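S-locus protein 11 (Brassica rapa subsp. oleifera, PDB 5GYY) probably serves as the small secreted, disulfide-rich pollen ligand of Brassica self-incompatibility, recognised by a receptor on the stigma. Local coordinates at residues Thr8-Cys19 / Ser46-Ile57. Numbering follows the deposited sequence.
Sequences TCVHRLNSGGSC and SPFRTRYCDCAI. With NAG (2-acetamido-2-deoxy-beta-D-glucopyranose), chain E.
Cys9, His11, Leu13 and Ser15 pair with Ile57, Cys55, Cys53 and Arg51 as antiparallel hydrogen-bonded pairs, each giving and taking one backbone bond. Beyond them, Gly17 N donates to Arg49 O (2.8 Å) from above the carbonyl plane; Gly17 has a positive phi, a backbone conformation that glycine, lacking a side chain, adopts without strain.

Asn14 and Tyr52 meet on one face of the sheet, where Asn14 OD1 lies 3.5 Å from Tyr52 CD1, with amide and ring planes 59° apart. Asn14 CG stands beside its own backbone N (chi1 -52°), which turns the amide toward strand 50-57. An amide suits this place because it offers both an acceptor and a donor: a water sits 2.7 Å from Asn14 OD1 and also near Asp54 OD1, while ND2, like Tyr52 OH, bonds to the backbone of another protein's chain. Arg12 and Asp54, too far apart for a salt bridge, share a different water: it accepts from Arg12 NH2 at 2.8 Å and donates to Asp54 OD1. Asp54 OD2 is held by a polar side chain of the other protein, so both carboxylate oxygens have partners.

On the other face, Leu13 CB packs 3.8 Å from Cys53 CB and the leucine touches Phe30 of helix 23-35, an apolar fit for a buried place. Arg51 runs extended before bending at chi3 (57°), and its CD passes 3.4 Å from Ser18 O. This long chain carries several donors: NE gives to a water (2.7 Å) that also bonds Leu13 O and Ser15 OG, whereas NH1 and NH2 reach backbone of a further protein chain.

Cys53 and Cys55, two residues apart and so on the same face, are tied to Cys27 and Cys42, and Cys19 to Cys44. The three-stranded antiparallel sheet, with helix 23-35 packed on one face and tied by Cys27-Cys53, is consistent with the family's defensin-like (knottin-clan) fold.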
loop_
_atom_site.group_PDB
_atom_site.type_symbol
_atom_site.label_atom_id
_atom_site.label_comp_id
_atom_site.label_asym_id
_atom_site.label_seq_id
_atom_site.Cartn_x
_atom_site.Cartn_y
_atom_site.Cartn_z
ATOM N N THR C 8 -26.946 3.688 21.876
ATOM C CA THR C 8 -26.617 3.321 20.510
ATOM C C THR C 8 -25.232 2.661 20.478
ATOM O O THR C 8 -24.313 3.074 21.191
ATOM C CB THR C 8 -26.706 4.541 19.563
ATOM O OG1 THR C 8 -25.947 5.635 20.104
ATOM C CG2 THR C 8 -28.157 4.978 19.407
ATOM N N CYS C 9 -25.076 1.635 19.650
ATOM C CA CYS C 9 -23.793 0.958 19.599
ATOM C C CYS C 9 -23.267 0.824 18.172
ATOM O O CYS C 9 -24.030 0.911 17.205
ATOM C CB CYS C 9 -23.920 -0.420 20.256
ATOM S SG CYS C 9 -22.365 -1.102 20.863
ATOM N N VAL C 10 -21.963 0.586 18.048
ATOM C CA VAL C 10 -21.349 0.415 16.740
ATOM C C VAL C 10 -20.771 -0.996 16.589
ATOM O O VAL C 10 -20.042 -1.473 17.449
ATOM C CB VAL C 10 -20.279 1.504 16.440
ATOM C CG1 VAL C 10 -19.162 1.480 17.477
ATOM C CG2 VAL C 10 -19.722 1.340 15.015
ATOM N N HIS C 11 -21.128 -1.659 15.494
ATOM C CA HIS C 11 -20.574 -2.965 15.141
ATOM C C HIS C 11 -19.640 -2.846 13.924
ATOM O O HIS C 11 -19.939 -2.157 12.945
ATOM C CB HIS C 11 -21.704 -3.961 14.874
ATOM C CG HIS C 11 -21.256 -5.384 14.736
ATOM N ND1 HIS C 11 -21.821 -6.411 15.459
ATOM C CD2 HIS C 11 -20.328 -5.956 13.931
ATOM C CE1 HIS C 11 -21.252 -7.554 15.114
ATOM N NE2 HIS C 11 -20.341 -7.304 14.191
ATOM N N ARG C 12 -18.501 -3.515 14.019
ATOM C CA ARG C 12 -17.395 -3.359 13.097
ATOM C C ARG C 12 -17.146 -4.604 12.268
ATOM O O ARG C 12 -16.990 -5.694 12.804
ATOM C CB ARG C 12 -16.161 -3.054 13.909
ATOM C CG ARG C 12 -14.883 -2.971 13.143
ATOM C CD ARG C 12 -13.861 -2.498 14.124
ATOM N NE ARG C 12 -14.129 -1.105 14.458
ATOM C CZ ARG C 12 -14.190 -0.629 15.692
ATOM N NH1 ARG C 12 -14.053 -1.449 16.722
ATOM N NH2 ARG C 12 -14.429 0.659 15.893
ATOM N N LEU C 13 -17.124 -4.435 10.951
ATOM C CA LEU C 13 -16.850 -5.538 10.044
ATOM C C LEU C 13 -15.833 -5.066 9.009
ATOM O O LEU C 13 -16.127 -4.195 8.196
ATOM C CB LEU C 13 -18.145 -6.023 9.395
ATOM C CG LEU C 13 -19.187 -6.493 10.427
ATOM C CD1 LEU C 13 -20.535 -6.767 9.801
ATOM C CD2 LEU C 13 -18.699 -7.726 11.199
ATOM N N ASN C 14 -14.624 -5.611 9.070
ATOM C CA ASN C 14 -13.555 -5.174 8.184
ATOM C C ASN C 14 -13.052 -6.360 7.370
ATOM O O ASN C 14 -13.067 -7.482 7.852
ATOM C CB ASN C 14 -12.394 -4.555 8.976
ATOM C CG ASN C 14 -12.844 -3.449 9.941
ATOM O OD1 ASN C 14 -13.874 -2.803 9.729
ATOM N ND2 ASN C 14 -12.072 -3.251 11.025
ATOM N N SER C 15 -12.634 -6.114 6.130
ATOM C CA SER C 15 -12.025 -7.159 5.299
ATOM C C SER C 15 -11.299 -6.566 4.089
ATOM O O SER C 15 -11.481 -5.387 3.779
ATOM C CB SER C 15 -13.082 -8.176 4.866
ATOM O OG SER C 15 -14.106 -7.531 4.138
ATOM N N GLY C 16 -10.495 -7.382 3.405
ATOM C CA GLY C 16 -9.745 -6.924 2.244
ATOM C C GLY C 16 -10.666 -6.396 1.148
ATOM O O GLY C 16 -11.806 -6.831 1.021
ATOM N N GLY C 17 -10.192 -5.432 0.376
ATOM C CA GLY C 17 -10.999 -4.907 -0.722
ATOM C C GLY C 17 -11.384 -3.437 -0.597
ATOM O O GLY C 17 -10.641 -2.623 -0.034
ATOM N N SER C 18 -12.553 -3.087 -1.126
ATOM C CA SER C 18 -12.982 -1.704 -1.101
ATOM C C SER C 18 -14.488 -1.568 -0.931
ATOM O O SER C 18 -15.211 -2.553 -0.953
ATOM C CB SER C 18 -12.528 -0.956 -2.367
ATOM O OG SER C 18 -13.015 -1.597 -3.534
ATOM N N CYS C 19 -14.943 -0.328 -0.767
ATOM C CA CYS C 19 -16.363 -0.015 -0.609
ATOM C C CYS C 19 -17.155 -0.238 -1.889
ATOM O O CYS C 19 -18.193 -0.906 -1.875
ATOM C CB CYS C 19 -16.532 1.436 -0.165
ATOM S SG CYS C 19 -16.213 1.658 1.543
ATOM N N SER C 46 -12.759 2.970 2.944
ATOM C CA SER C 46 -11.935 2.020 2.211
ATOM C C SER C 46 -10.430 2.320 2.031
ATOM O O SER C 46 -9.883 2.089 0.948
ATOM C CB SER C 46 -12.571 1.818 0.834
ATOM O OG SER C 46 -11.919 0.782 0.165
ATOM N N PRO C 47 -9.755 2.848 3.064
ATOM C CA PRO C 47 -8.314 3.029 2.871
ATOM C C PRO C 47 -7.554 1.730 3.131
ATOM O O PRO C 47 -8.157 0.736 3.558
ATOM C CB PRO C 47 -7.963 4.036 3.963
ATOM C CG PRO C 47 -8.851 3.641 5.065
ATOM C CD PRO C 47 -10.164 3.264 4.414
ATOM N N PHE C 48 -6.253 1.735 2.846
ATOM C CA PHE C 48 -5.380 0.593 3.132
ATOM C C PHE C 48 -5.855 -0.723 2.489
ATOM O O PHE C 48 -5.668 -1.787 3.060
ATOM C CB PHE C 48 -5.234 0.411 4.661
ATOM C CG PHE C 48 -4.872 1.688 5.407
ATOM C CD1 PHE C 48 -3.980 2.607 4.861
ATOM C CD2 PHE C 48 -5.466 1.986 6.630
ATOM C CE1 PHE C 48 -3.655 3.772 5.540
ATOM C CE2 PHE C 48 -5.147 3.143 7.314
ATOM C CZ PHE C 48 -4.243 4.040 6.776
ATOM N N ARG C 49 -6.450 -0.644 1.300
ATOM C CA ARG C 49 -6.973 -1.823 0.579
ATOM C C ARG C 49 -7.932 -2.691 1.426
ATOM O O ARG C 49 -8.002 -3.928 1.272
ATOM C CB ARG C 49 -5.825 -2.683 0.014
ATOM C CG ARG C 49 -6.238 -3.552 -1.174
ATOM C CD ARG C 49 -5.150 -4.537 -1.621
ATOM N NE ARG C 49 -4.886 -5.610 -0.658
ATOM C CZ ARG C 49 -5.800 -6.462 -0.194
ATOM N NH1 ARG C 49 -7.050 -6.376 -0.597
ATOM N NH2 ARG C 49 -5.468 -7.403 0.683
ATOM N N THR C 50 -8.685 -2.022 2.296
ATOM C CA THR C 50 -9.565 -2.680 3.262
ATOM C C THR C 50 -10.919 -1.990 3.281
ATOM O O THR C 50 -10.982 -0.782 3.238
ATOM C CB THR C 50 -8.953 -2.598 4.677
ATOM O OG1 THR C 50 -7.681 -3.256 4.666
ATOM C CG2 THR C 50 -9.867 -3.248 5.729
ATOM N N ARG C 51 -11.993 -2.764 3.298
ATOM C CA ARG C 51 -13.323 -2.209 3.459
ATOM C C ARG C 51 -13.665 -2.213 4.952
ATOM O O ARG C 51 -13.732 -3.277 5.585
ATOM C CB ARG C 51 -14.357 -3.030 2.692
ATOM C CG ARG C 51 -15.721 -2.348 2.564
ATOM C CD ARG C 51 -16.771 -3.289 2.018
ATOM N NE ARG C 51 -16.924 -4.493 2.835
ATOM C CZ ARG C 51 -17.675 -5.533 2.483
ATOM N NH1 ARG C 51 -18.312 -5.524 1.315
ATOM N NH2 ARG C 51 -17.773 -6.592 3.283
ATOM N N TYR C 52 -13.883 -1.029 5.508
ATOM C CA TYR C 52 -14.284 -0.904 6.919
ATOM C C TYR C 52 -15.771 -0.696 7.000
ATOM O O TYR C 52 -16.282 0.324 6.533
ATOM C CB TYR C 52 -13.561 0.258 7.614
ATOM C CG TYR C 52 -12.057 0.069 7.699
ATOM C CD1 TYR C 52 -11.461 -0.394 8.871
ATOM C CD2 TYR C 52 -11.235 0.351 6.607
ATOM C CE1 TYR C 52 -10.089 -0.572 8.954
ATOM C CE2 TYR C 52 -9.863 0.187 6.677
ATOM C CZ TYR C 52 -9.294 -0.282 7.852
ATOM O OH TYR C 52 -7.931 -0.453 7.921
ATOM N N CYS C 53 -16.482 -1.682 7.530
ATOM C CA CYS C 53 -17.902 -1.471 7.827
ATOM C C CYS C 53 -18.101 -0.995 9.276
ATOM O O CYS C 53 -17.631 -1.636 10.221
ATOM C CB CYS C 53 -18.718 -2.736 7.582
ATOM S SG CYS C 53 -18.661 -3.325 5.903
ATOM N N ASP C 54 -18.770 0.147 9.434
ATOM C CA ASP C 54 -19.153 0.665 10.751
ATOM C C ASP C 54 -20.662 0.630 10.887
ATOM O O ASP C 54 -21.359 1.466 10.316
ATOM C CB ASP C 54 -18.656 2.101 10.940
ATOM C CG ASP C 54 -17.217 2.162 11.406
ATOM O OD1 ASP C 54 -16.774 1.230 12.116
ATOM O OD2 ASP C 54 -16.514 3.124 11.043
ATOM N N CYS C 55 -21.164 -0.339 11.648
ATOM C CA CYS C 55 -22.599 -0.592 11.710
ATOM C C CYS C 55 -23.274 -0.122 12.986
ATOM O O CYS C 55 -22.929 -0.572 14.080
ATOM C CB CYS C 55 -22.872 -2.080 11.486
ATOM S SG CYS C 55 -22.503 -2.604 9.796
ATOM N N ALA C 56 -24.243 0.776 12.826
ATOM C CA ALA C 56 -25.032 1.306 13.938
ATOM C C ALA C 56 -26.097 0.310 14.404
ATOM O O ALA C 56 -27.065 0.046 13.680
ATOM C CB ALA C 56 -25.675 2.619 13.527
ATOM N N ILE C 57 -25.933 -0.202 15.622
ATOM C CA ILE C 57 -26.854 -1.183 16.213
ATOM C C ILE C 57 -27.342 -0.762 17.605
ATOM O O ILE C 57 -26.771 0.129 18.221
ATOM C CB ILE C 57 -26.167 -2.546 16.392
ATOM C CG1 ILE C 57 -24.982 -2.405 17.349
ATOM C CG2 ILE C 57 -25.742 -3.123 15.050
ATOM C CD1 ILE C 57 -24.391 -3.721 17.821
HETATM C C1 NAG E . -21.721 7.281 10.026
HETATM C C2 NAG E . -21.423 7.437 11.507
HETATM C C3 NAG E . -22.064 8.715 12.070
HETATM C C4 NAG E . -21.811 9.929 11.170
HETATM C C5 NAG E . -22.256 9.519 9.759
HETATM C C6 NAG E . -22.306 10.601 8.672
HETATM C C7 NAG E . -21.241 5.269 12.624
HETATM C C8 NAG E . -21.969 4.050 13.116
HETATM N N2 NAG E . -21.986 6.270 12.158
HETATM O O3 NAG E . -21.653 8.952 13.407
HETATM O O4 NAG E . -22.496 11.074 11.665
HETATM O O5 NAG E . -21.398 8.476 9.360
HETATM O O6 NAG E . -21.070 11.268 8.592
HETATM O O7 NAG E . -20.013 5.315 12.670
HETATM O O HOH W 1 -14.425 1.743 13.326
HETATM O O HOH W 2 -16.162 -5.540 5.233
HETATM O O HOH W 3 -14.736 -0.468 10.822
HETATM O O HOH W 4 -18.401 -3.433 -0.960
#